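Local coordinates for catechol 1,2-dioxygenase (Burkholderia vietnamiensis, PDB 5TD3), which probably catalyses the intradiol ring cleavage of catechol to cis,cis-muconate with molecular oxygen, at residues A82-A87 and G212-G217; L145-T150 and A234-F239; H172-Y175 and P180-A183. One frame throughout, in Å; residues are numbered along the deposited sequence.

Interaction 1. Residues A82-A87 and G212-G217; sequences AALLAA and GCPPQG. With PTY (phosphatidylethanolamine), chain G.
Leu84 and Cys213 come closest in backbone terms, their CA atoms 8.0 Å apart, where helix 82-88 of the helical N-terminal region passes the loop that leads from strand 200-206 to helix 218-226. The contact thus joins the helical part of this intradiol dioxygenase to its catalytic beta-sandwich part. It is narrow and wholly apolar: no hydrogen bond crosses it, and one leucine methyl does most of the touching. Leu84 extends with CG opposite the backbone N across the CA-CB bond (chi1 -170°), which sends CD2 out from the helix to the loop. There CD2 packs on Cys213 SG at 3.8 Å and on Pro214 CD at 3.7 Å, so one methyl lies against a thiol and a proline ring carbon. CG of Leu84 adds a looser touch, 4.1 Å from the same SG. Thr219 of helix 218-226 and Tyr211 also pack on Leu84. The loop makes a type I beta turn from Pro214 to Gly217, closed by Gly217 N to Pro214 O at 2.9 Å, and Gly217 then serves as N-cap residue of helix 218-226. Other sides of helix 82-88 meet different partners. Ala82, Ala83 and Ala86 pack on Val70 and Trp67 of the second subunit, while Ala82, Leu85 and Ala86 line the pocket of the bound phosphatidylethanolamine. One of the two acyl tails ends here: Ala86 CA lies 3.5 Å from its C27, and the last carbon of that tail, C29, sits 3.7 Å from Leu85 CD2 and 3.3 Å from Ala82 O.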
loop_
_atom_site.group_PDB
_atom_site.type_symbol
_atom_site.label_atom_id
_atom_site.label_comp_id
_atom_site.label_asym_id
_atom_site.label_seq_id
_atom_site.Cartn_x
_atom_site.Cartn_y
_atom_site.Cartn_z
ATOM N N ALA A 82 -4.012 2.777 -5.753
ATOM C CA ALA A 82 -2.619 3.107 -5.451
ATOM C C ALA A 82 -2.012 4.027 -6.510
ATOM O O ALA A 82 -1.200 4.898 -6.176
ATOM C CB ALA A 82 -1.777 1.837 -5.316
ATOM N N ALA A 83 -2.386 3.850 -7.790
ATOM C CA ALA A 83 -1.834 4.716 -8.839
ATOM C C ALA A 83 -2.455 6.108 -8.810
ATOM O O ALA A 83 -1.813 7.084 -9.209
ATOM C CB ALA A 83 -2.032 4.098 -10.219
ATOM N N LEU A 84 -3.685 6.221 -8.323
ATOM C CA LEU A 84 -4.289 7.530 -8.123
ATOM C C LEU A 84 -3.597 8.284 -6.995
ATOM O O LEU A 84 -3.394 9.498 -7.090
ATOM C CB LEU A 84 -5.778 7.373 -7.825
ATOM C CG LEU A 84 -6.583 8.670 -7.824
ATOM C CD1 LEU A 84 -6.588 9.302 -9.204
ATOM C CD2 LEU A 84 -8.004 8.377 -7.350
ATOM N N LEU A 85 -3.232 7.584 -5.912
ATOM C CA LEU A 85 -2.479 8.238 -4.842
ATOM C C LEU A 85 -1.066 8.588 -5.308
ATOM O O LEU A 85 -0.519 9.624 -4.911
ATOM C CB LEU A 85 -2.432 7.345 -3.588
ATOM C CG LEU A 85 -1.742 7.987 -2.376
ATOM C CD1 LEU A 85 -2.528 9.204 -1.889
ATOM C CD2 LEU A 85 -1.582 6.976 -1.239
ATOM N N ALA A 86 -0.453 7.740 -6.145
ATOM C CA ALA A 86 0.853 8.098 -6.706
ATOM C C ALA A 86 0.778 9.439 -7.419
ATOM O O ALA A 86 1.685 10.280 -7.304
ATOM C CB ALA A 86 1.333 7.016 -7.667
ATOM N N ALA A 87 -0.319 9.675 -8.139
ATOM C CA ALA A 87 -0.490 10.975 -8.774
ATOM C C ALA A 87 -0.745 12.072 -7.741
ATOM O O ALA A 87 -0.132 13.146 -7.796
ATOM C CB ALA A 87 -1.627 10.897 -9.794
ATOM N N GLY A 212 -12.362 14.634 -10.647
ATOM C CA GLY A 212 -12.195 14.590 -9.204
ATOM C C GLY A 212 -12.043 13.162 -8.719
ATOM O O GLY A 212 -12.602 12.231 -9.294
ATOM N N CYS A 213 -11.271 12.993 -7.640
ATOM C CA CYS A 213 -11.077 11.655 -7.081
ATOM C C CYS A 213 -12.412 11.084 -6.611
ATOM O O CYS A 213 -13.310 11.837 -6.230
ATOM C CB CYS A 213 -10.117 11.676 -5.895
ATOM S SG CYS A 213 -8.409 11.971 -6.342
ATOM N N PRO A 214 -12.573 9.763 -6.642
ATOM C CA PRO A 214 -13.774 9.141 -6.059
ATOM C C PRO A 214 -13.959 9.600 -4.626
ATOM O O PRO A 214 -13.085 9.374 -3.776
ATOM C CB PRO A 214 -13.461 7.639 -6.127
ATOM C CG PRO A 214 -12.527 7.507 -7.248
ATOM C CD PRO A 214 -11.664 8.755 -7.213
ATOM N N PRO A 215 -15.081 10.252 -4.319
ATOM C CA PRO A 215 -15.190 10.945 -3.024
ATOM C C PRO A 215 -15.067 10.033 -1.816
ATOM O O PRO A 215 -14.598 10.486 -0.765
ATOM C CB PRO A 215 -16.572 11.620 -3.095
ATOM C CG PRO A 215 -17.264 11.011 -4.259
ATOM C CD PRO A 215 -16.205 10.568 -5.215
ATOM N N GLN A 216 -15.445 8.761 -1.932
ATOM C CA GLN A 216 -15.353 7.825 -0.818
ATOM C C GLN A 216 -14.077 6.993 -0.838
ATOM O O GLN A 216 -13.899 6.136 0.036
ATOM C CB GLN A 216 -16.564 6.878 -0.823
ATOM C CG GLN A 216 -17.912 7.549 -1.007
ATOM C CD GLN A 216 -18.195 8.586 0.049
ATOM O OE1 GLN A 216 -17.604 8.568 1.128
ATOM N NE2 GLN A 216 -19.109 9.501 -0.253
ATOM N N GLY A 217 -13.196 7.222 -1.807
ATOM C CA GLY A 217 -12.017 6.402 -1.976
ATOM C C GLY A 217 -10.856 6.785 -1.067
ATOM O O GLY A 217 -10.823 7.849 -0.442
HETATM C C1 PTY G . -5.117 8.527 11.737
HETATM C C2 PTY G . -6.985 2.498 11.992
HETATM C C3 PTY G . -8.176 3.501 12.009
HETATM O O4 PTY G . -3.865 9.204 11.476
HETATM C C5 PTY G . -7.188 7.849 10.467
HETATM C C6 PTY G . -5.789 8.399 10.394
HETATM O O7 PTY G . -4.920 7.558 9.574
HETATM C C8 PTY G . -5.056 7.609 8.242
HETATM O O10 PTY G . -6.021 8.056 7.681
HETATM C C11 PTY G . -3.837 7.077 7.560
HETATM C C12 PTY G . -3.227 8.109 6.631
HETATM C C13 PTY G . -1.748 7.894 6.420
HETATM C C14 PTY G . -1.397 6.480 6.047
HETATM C C15 PTY G . -0.609 6.408 4.768
HETATM C C16 PTY G . 0.649 7.243 4.784
HETATM C C17 PTY G . 1.163 7.489 3.390
HETATM C C18 PTY G . 2.514 8.143 3.323
HETATM C C19 PTY G . 2.868 8.566 1.911
HETATM C C20 PTY G . 4.290 9.050 1.750
HETATM C C21 PTY G . 5.202 8.104 0.992
HETATM C C22 PTY G . 5.069 6.644 1.367
HETATM C C23 PTY G . 4.315 5.832 0.329
HETATM C C24 PTY G . 3.936 6.643 -0.898
HETATM C C25 PTY G . 3.370 5.825 -2.035
HETATM C C26 PTY G . 2.462 6.624 -2.940
HETATM C C27 PTY G . 2.137 5.907 -4.228
HETATM C C28 PTY G . 1.598 4.519 -4.019
HETATM C C29 PTY G . 0.305 4.518 -3.256
HETATM C C30 PTY G . -2.784 8.798 12.145
HETATM C C31 PTY G . -1.544 9.484 11.645
HETATM O O30 PTY G . -2.814 7.991 13.033
HETATM C C32 PTY G . -0.377 8.538 11.369
HETATM C C33 PTY G . -0.577 7.677 10.139
HETATM C C34 PTY G . 0.672 7.458 9.296
HETATM C C35 PTY G . 1.584 6.332 9.755
HETATM C C36 PTY G . 2.350 5.648 8.623
HETATM C C37 PTY G . 3.191 4.461 9.074
HETATM C C38 PTY G . 3.717 3.556 7.963
HETATM C C39 PTY G . 2.729 2.523 7.429
HETATM C C40 PTY G . 3.127 1.901 6.097
HETATM C C41 PTY G . 4.140 0.758 6.149
HETATM C C42 PTY G . 3.578 -0.606 6.540
HETATM C C43 PTY G . 3.852 -1.732 5.539
HETATM C C44 PTY G . 5.319 -1.892 5.197
HETATM P P1 PTY G . -8.122 6.200 12.342
HETATM O O11 PTY G . -7.729 4.687 12.716
HETATM O O12 PTY G . -9.566 6.223 11.808
HETATM O O13 PTY G . -7.998 7.162 13.465
HETATM O O14 PTY G . -7.174 6.580 11.145
HETATM N N1 PTY G . -6.645 2.110 13.378
#

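Interaction 2. Residues L145-T150 and A234-F239; sequences LVIHGT and AHVHFF. With ZN (zinc ion), chain C.
Ile147 meets Val236 and Phe238 because its two branches diverge: at chi1 -50° CG2 stands opposite the backbone N, while CG1 stands opposite the carbonyl carbon and carries CD1 onward in an extended chain (chi2 170°). CD1 runs tip to tip into Val236, 4.1 Å from CG2 and 4.2 Å from CG1, close to both methyls of the valine fork. CG2 instead reaches Phe238 CZ at 4.2 Å, meeting the far end of the ring at a slant. All three residues are buried, and the contacts are between methyl and ring carbons, with no hydrogen bond between the segments. The backbones stay well apart, Ile147 CA and Val236 CA being 9.8 Å from each other, since strands 144-152 and 235-241 belong to different sheets. Phe252 also packs on Ile147, and Phe238 makes an edge-to-face contact with Phe299, both in the apolar layer between the sheets. Val236 and Phe238 alternate along their strand with His235 and His237, whose rings therefore point away from this layer to a zinc ion. His235 NE2 binds the metal at 2.1 Å and His237 NE2 at 1.9 Å. On the rear of the His235 ring, ND1 is hydrogen-bonded to Pro233 O, which fixes the ring's rotation, while the His237 ring stacks with Trp167. One strand thus pairs core packing with metal binding, as in the beta sandwich of intradiol dioxygenases, whose relatives hold iron(III) at the corresponding site.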
loop_
_atom_site.group_PDB
_atom_site.type_symbol
_atom_site.label_atom_id
_atom_site.label_comp_id
_atom_site.label_asym_id
_atom_site.label_seq_id
_atom_site.Cartn_x
_atom_site.Cartn_y
_atom_site.Cartn_z
ATOM N N LEU A 145 -15.612 20.541 -29.670
ATOM C CA LEU A 145 -14.225 20.957 -29.523
ATOM C C LEU A 145 -13.439 20.329 -30.657
ATOM O O LEU A 145 -13.572 19.130 -30.911
ATOM C CB LEU A 145 -13.656 20.515 -28.164
ATOM C CG LEU A 145 -12.146 20.599 -27.951
ATOM C CD1 LEU A 145 -11.668 22.025 -28.092
ATOM C CD2 LEU A 145 -11.771 20.046 -26.577
ATOM N N VAL A 146 -12.631 21.132 -31.340
ATOM C CA VAL A 146 -11.762 20.646 -32.404
ATOM C C VAL A 146 -10.328 20.900 -31.966
ATOM O O VAL A 146 -9.980 22.031 -31.617
ATOM C CB VAL A 146 -12.056 21.338 -33.748
ATOM C CG1 VAL A 146 -11.101 20.835 -34.827
ATOM C CG2 VAL A 146 -13.502 21.123 -34.155
ATOM N N ILE A 147 -9.512 19.849 -31.955
ATOM C CA ILE A 147 -8.105 19.937 -31.581
ATOM C C ILE A 147 -7.304 19.548 -32.806
ATOM O O ILE A 147 -7.492 18.455 -33.349
ATOM C CB ILE A 147 -7.752 19.020 -30.399
ATOM C CG1 ILE A 147 -8.727 19.193 -29.227
ATOM C CG2 ILE A 147 -6.333 19.299 -29.917
ATOM C CD1 ILE A 147 -8.561 18.128 -28.137
ATOM N N HIS A 148 -6.404 20.428 -33.239
ATOM C CA HIS A 148 -5.660 20.161 -34.458
ATOM C C HIS A 148 -4.273 20.768 -34.355
ATOM O O HIS A 148 -4.024 21.692 -33.575
ATOM C CB HIS A 148 -6.391 20.713 -35.688
ATOM C CG HIS A 148 -6.633 22.185 -35.627
ATOM N ND1 HIS A 148 -5.798 23.104 -36.229
ATOM C CD2 HIS A 148 -7.597 22.901 -35.003
ATOM C CE1 HIS A 148 -6.257 24.324 -36.002
ATOM N NE2 HIS A 148 -7.346 24.228 -35.254
ATOM N N GLY A 149 -3.373 20.249 -35.180
ATOM C CA GLY A 149 -2.009 20.743 -35.199
ATOM C C GLY A 149 -1.156 19.866 -36.092
ATOM O O GLY A 149 -1.676 19.097 -36.901
ATOM N N THR A 150 0.160 20.008 -35.940
ATOM C CA THR A 150 1.127 19.233 -36.701
ATOM C C THR A 150 2.087 18.529 -35.753
ATOM O O THR A 150 2.375 19.022 -34.658
ATOM C CB THR A 150 1.916 20.132 -37.670
ATOM O OG1 THR A 150 1.011 21.011 -38.350
ATOM C CG2 THR A 150 2.663 19.297 -38.697
ATOM N N ALA A 234 -9.727 20.874 -16.226
ATOM C CA ALA A 234 -10.033 20.196 -17.482
ATOM C C ALA A 234 -8.769 20.060 -18.323
ATOM O O ALA A 234 -7.955 20.987 -18.407
ATOM C CB ALA A 234 -11.112 20.949 -18.264
ATOM N N HIS A 235 -8.609 18.903 -18.965
ATOM C CA HIS A 235 -7.384 18.616 -19.699
ATOM C C HIS A 235 -7.668 17.518 -20.713
ATOM O O HIS A 235 -8.714 16.868 -20.688
ATOM C CB HIS A 235 -6.270 18.178 -18.749
ATOM C CG HIS A 235 -6.638 16.963 -17.956
ATOM N ND1 HIS A 235 -7.446 17.023 -16.842
ATOM C CD2 HIS A 235 -6.349 15.651 -18.140
ATOM C CE1 HIS A 235 -7.627 15.804 -16.365
ATOM N NE2 HIS A 235 -6.968 14.955 -17.132
ATOM N N VAL A 236 -6.706 17.309 -21.600
ATOM C CA VAL A 236 -6.774 16.281 -22.628
ATOM C C VAL A 236 -5.436 15.569 -22.625
ATOM O O VAL A 236 -4.393 16.231 -22.599
ATOM C CB VAL A 236 -7.053 16.870 -24.022
ATOM C CG1 VAL A 236 -7.061 15.768 -25.062
ATOM C CG2 VAL A 236 -8.386 17.624 -24.044
ATOM N N HIS A 237 -5.462 14.232 -22.628
ATOM C CA HIS A 237 -4.246 13.422 -22.650
ATOM C C HIS A 237 -3.835 13.081 -24.074
ATOM O O HIS A 237 -4.685 12.874 -24.949
ATOM C CB HIS A 237 -4.420 12.086 -21.918
ATOM C CG HIS A 237 -4.761 12.205 -20.466
ATOM N ND1 HIS A 237 -3.802 12.192 -19.477
ATOM C CD2 HIS A 237 -5.957 12.272 -19.831
ATOM C CE1 HIS A 237 -4.390 12.294 -18.295
ATOM N NE2 HIS A 237 -5.698 12.335 -18.482
ATOM N N PHE A 238 -2.518 12.920 -24.266
ATOM C CA PHE A 238 -1.954 12.435 -25.519
ATOM C C PHE A 238 -0.790 11.469 -25.303
ATOM O O PHE A 238 0.063 11.669 -24.434
ATOM C CB PHE A 238 -1.448 13.585 -26.406
ATOM C CG PHE A 238 -2.512 14.543 -26.825
ATOM C CD1 PHE A 238 -3.311 14.279 -27.919
ATOM C CD2 PHE A 238 -2.706 15.725 -26.128
ATOM C CE1 PHE A 238 -4.289 15.171 -28.312
ATOM C CE2 PHE A 238 -3.685 16.626 -26.527
ATOM C CZ PHE A 238 -4.474 16.345 -27.621
ATOM N N PHE A 239 -0.759 10.429 -26.129
ATOM C CA PHE A 239 0.443 9.689 -26.480
ATOM C C PHE A 239 0.768 10.044 -27.919
ATOM O O PHE A 239 -0.143 10.140 -28.746
ATOM C CB PHE A 239 0.237 8.165 -26.440
ATOM C CG PHE A 239 0.296 7.535 -25.078
ATOM C CD1 PHE A 239 1.128 8.011 -24.093
ATOM C CD2 PHE A 239 -0.472 6.401 -24.824
ATOM C CE1 PHE A 239 1.169 7.383 -22.843
ATOM C CE2 PHE A 239 -0.441 5.779 -23.589
ATOM C CZ PHE A 239 0.384 6.281 -22.599
HETATM ZN ZN ZN C . -7.086 12.885 -17.225
#

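Interaction 3. Residues H172-Y175 and P180-A183; sequences HGFY and PTGA. With ZN (zinc ion), chain C.
Phe174 lays its ring against Pro180 in the loop between strands 163-167 and 190-194 of the catalytic beta sandwich, a proline-on-phenylalanine CH-pi contact at the protein surface. From CB, with chi1 at -67°, the chain leads to CG, opposite the carbonyl carbon, and CG is already 3.9 Å from Pro180 CD. Along one side of the ring CD1 comes to 3.6 Å from that same CD, and CE1 stands 3.8 Å from Pro180 CG. At the tip, CZ lies under Pro180 CG as well, while CE2 on the other side turns to Thr181 CG2 at 4.1 Å, a methyl that arrives obliquely. Pro180 CD therefore sits nearly above the ring centre, 3.6 Å from the centroid and 12° off the normal. The opposite face is covered by His172 O, centred over the ring, which leaves Phe174 sandwiched between its own loop backbone and the proline. Asn170 OD1 accepts hydrogen bonds from His172 N and Phe174 N, holding the bend through Gly173, and Thr181 OG1 bonds to Asp179 OD1. Tyr175, the residue after Phe174, turns the other way: its CB leads off from the 180-183 segment, and its ring carries OH to the metal of the probable active site, where OH binds the zinc ion at 1.9 Å.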
loop_
_atom_site.group_PDB
_atom_site.type_symbol
_atom_site.label_atom_id
_atom_site.label_comp_id
_atom_site.label_asym_id
_atom_site.label_seq_id
_atom_site.Cartn_x
_atom_site.Cartn_y
_atom_site.Cartn_z
ATOM N N HIS A 172 -19.228 15.265 -17.060
ATOM C CA HIS A 172 -19.307 14.879 -15.660
ATOM C C HIS A 172 -17.944 14.526 -15.089
ATOM O O HIS A 172 -17.862 14.013 -13.969
ATOM C CB HIS A 172 -20.272 13.708 -15.501
ATOM C CG HIS A 172 -21.649 14.009 -15.994
ATOM N ND1 HIS A 172 -22.119 13.556 -17.209
ATOM C CD2 HIS A 172 -22.654 14.731 -15.445
ATOM C CE1 HIS A 172 -23.357 13.982 -17.384
ATOM N NE2 HIS A 172 -23.706 14.695 -16.328
ATOM N N GLY A 173 -16.880 14.756 -15.852
ATOM C CA GLY A 173 -15.557 14.435 -15.386
ATOM C C GLY A 173 -15.251 12.960 -15.380
ATOM O O GLY A 173 -14.265 12.553 -14.760
ATOM N N PHE A 174 -16.056 12.142 -16.058
ATOM C CA PHE A 174 -15.835 10.708 -16.101
ATOM C C PHE A 174 -15.252 10.296 -17.444
ATOM O O PHE A 174 -15.566 10.873 -18.489
ATOM C CB PHE A 174 -17.127 9.929 -15.856
ATOM C CG PHE A 174 -17.673 10.077 -14.463
ATOM C CD1 PHE A 174 -16.835 9.988 -13.368
ATOM C CD2 PHE A 174 -19.032 10.288 -14.254
ATOM C CE1 PHE A 174 -17.338 10.121 -12.076
ATOM C CE2 PHE A 174 -19.535 10.423 -12.972
ATOM C CZ PHE A 174 -18.688 10.338 -11.888
ATOM N N TYR A 175 -14.403 9.283 -17.400
ATOM C CA TYR A 175 -13.821 8.688 -18.594
ATOM C C TYR A 175 -14.525 7.392 -18.932
ATOM O O TYR A 175 -14.891 6.615 -18.043
ATOM C CB TYR A 175 -12.349 8.365 -18.396
ATOM C CG TYR A 175 -11.424 9.543 -18.286
ATOM C CD1 TYR A 175 -11.436 10.378 -17.170
ATOM C CD2 TYR A 175 -10.483 9.786 -19.275
ATOM C CE1 TYR A 175 -10.560 11.441 -17.071
ATOM C CE2 TYR A 175 -9.600 10.837 -19.173
ATOM C CZ TYR A 175 -9.643 11.662 -18.082
ATOM O OH TYR A 175 -8.744 12.698 -18.026
ATOM N N PRO A 180 -18.490 5.342 -13.360
ATOM C CA PRO A 180 -19.248 4.523 -12.413
ATOM C C PRO A 180 -20.739 4.511 -12.689
ATOM O O PRO A 180 -21.432 3.639 -12.156
ATOM C CB PRO A 180 -18.927 5.167 -11.054
ATOM C CG PRO A 180 -18.652 6.588 -11.375
ATOM C CD PRO A 180 -17.990 6.583 -12.752
ATOM N N THR A 181 -21.253 5.442 -13.509
ATOM C CA THR A 181 -22.663 5.415 -13.878
ATOM C C THR A 181 -22.951 4.473 -15.042
ATOM O O THR A 181 -24.124 4.221 -15.330
ATOM C CB THR A 181 -23.166 6.810 -14.256
ATOM O OG1 THR A 181 -22.600 7.194 -15.510
ATOM C CG2 THR A 181 -22.778 7.858 -13.186
ATOM N N GLY A 182 -21.923 3.949 -15.704
ATOM C CA GLY A 182 -22.123 3.058 -16.837
ATOM C C GLY A 182 -22.636 3.736 -18.085
ATOM O O GLY A 182 -23.084 3.053 -19.017
ATOM N N ALA A 183 -22.557 5.063 -18.147
ATOM C CA ALA A 183 -23.249 5.821 -19.183
ATOM C C ALA A 183 -22.492 5.913 -20.500
ATOM O O ALA A 183 -23.066 6.403 -21.481
ATOM C CB ALA A 183 -23.548 7.239 -18.689
HETATM ZN ZN ZN C . -7.086 12.885 -17.225
#

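In the fold
Along the chain the order is 82-87, 145-150, 172-175, 180-183, 212-217, 234-239, so interaction 3 falls within the spans of the other two, whose segments alternate. Interactions 2 and 3 have centres about 20 Å apart yet meet at the zinc ion: Tyr175 from the 163-167 to 190-194 loop joins His235 and His237 from strand 235-241. Interaction 1 lies about 15 Å from interaction 3 and 24 Å from interaction 2, centre to centre, where the helical region meets the catalytic part. The metal site is thus held by the sandwich and one of its loops, while the lipid lies on the helical side, beyond interaction 1.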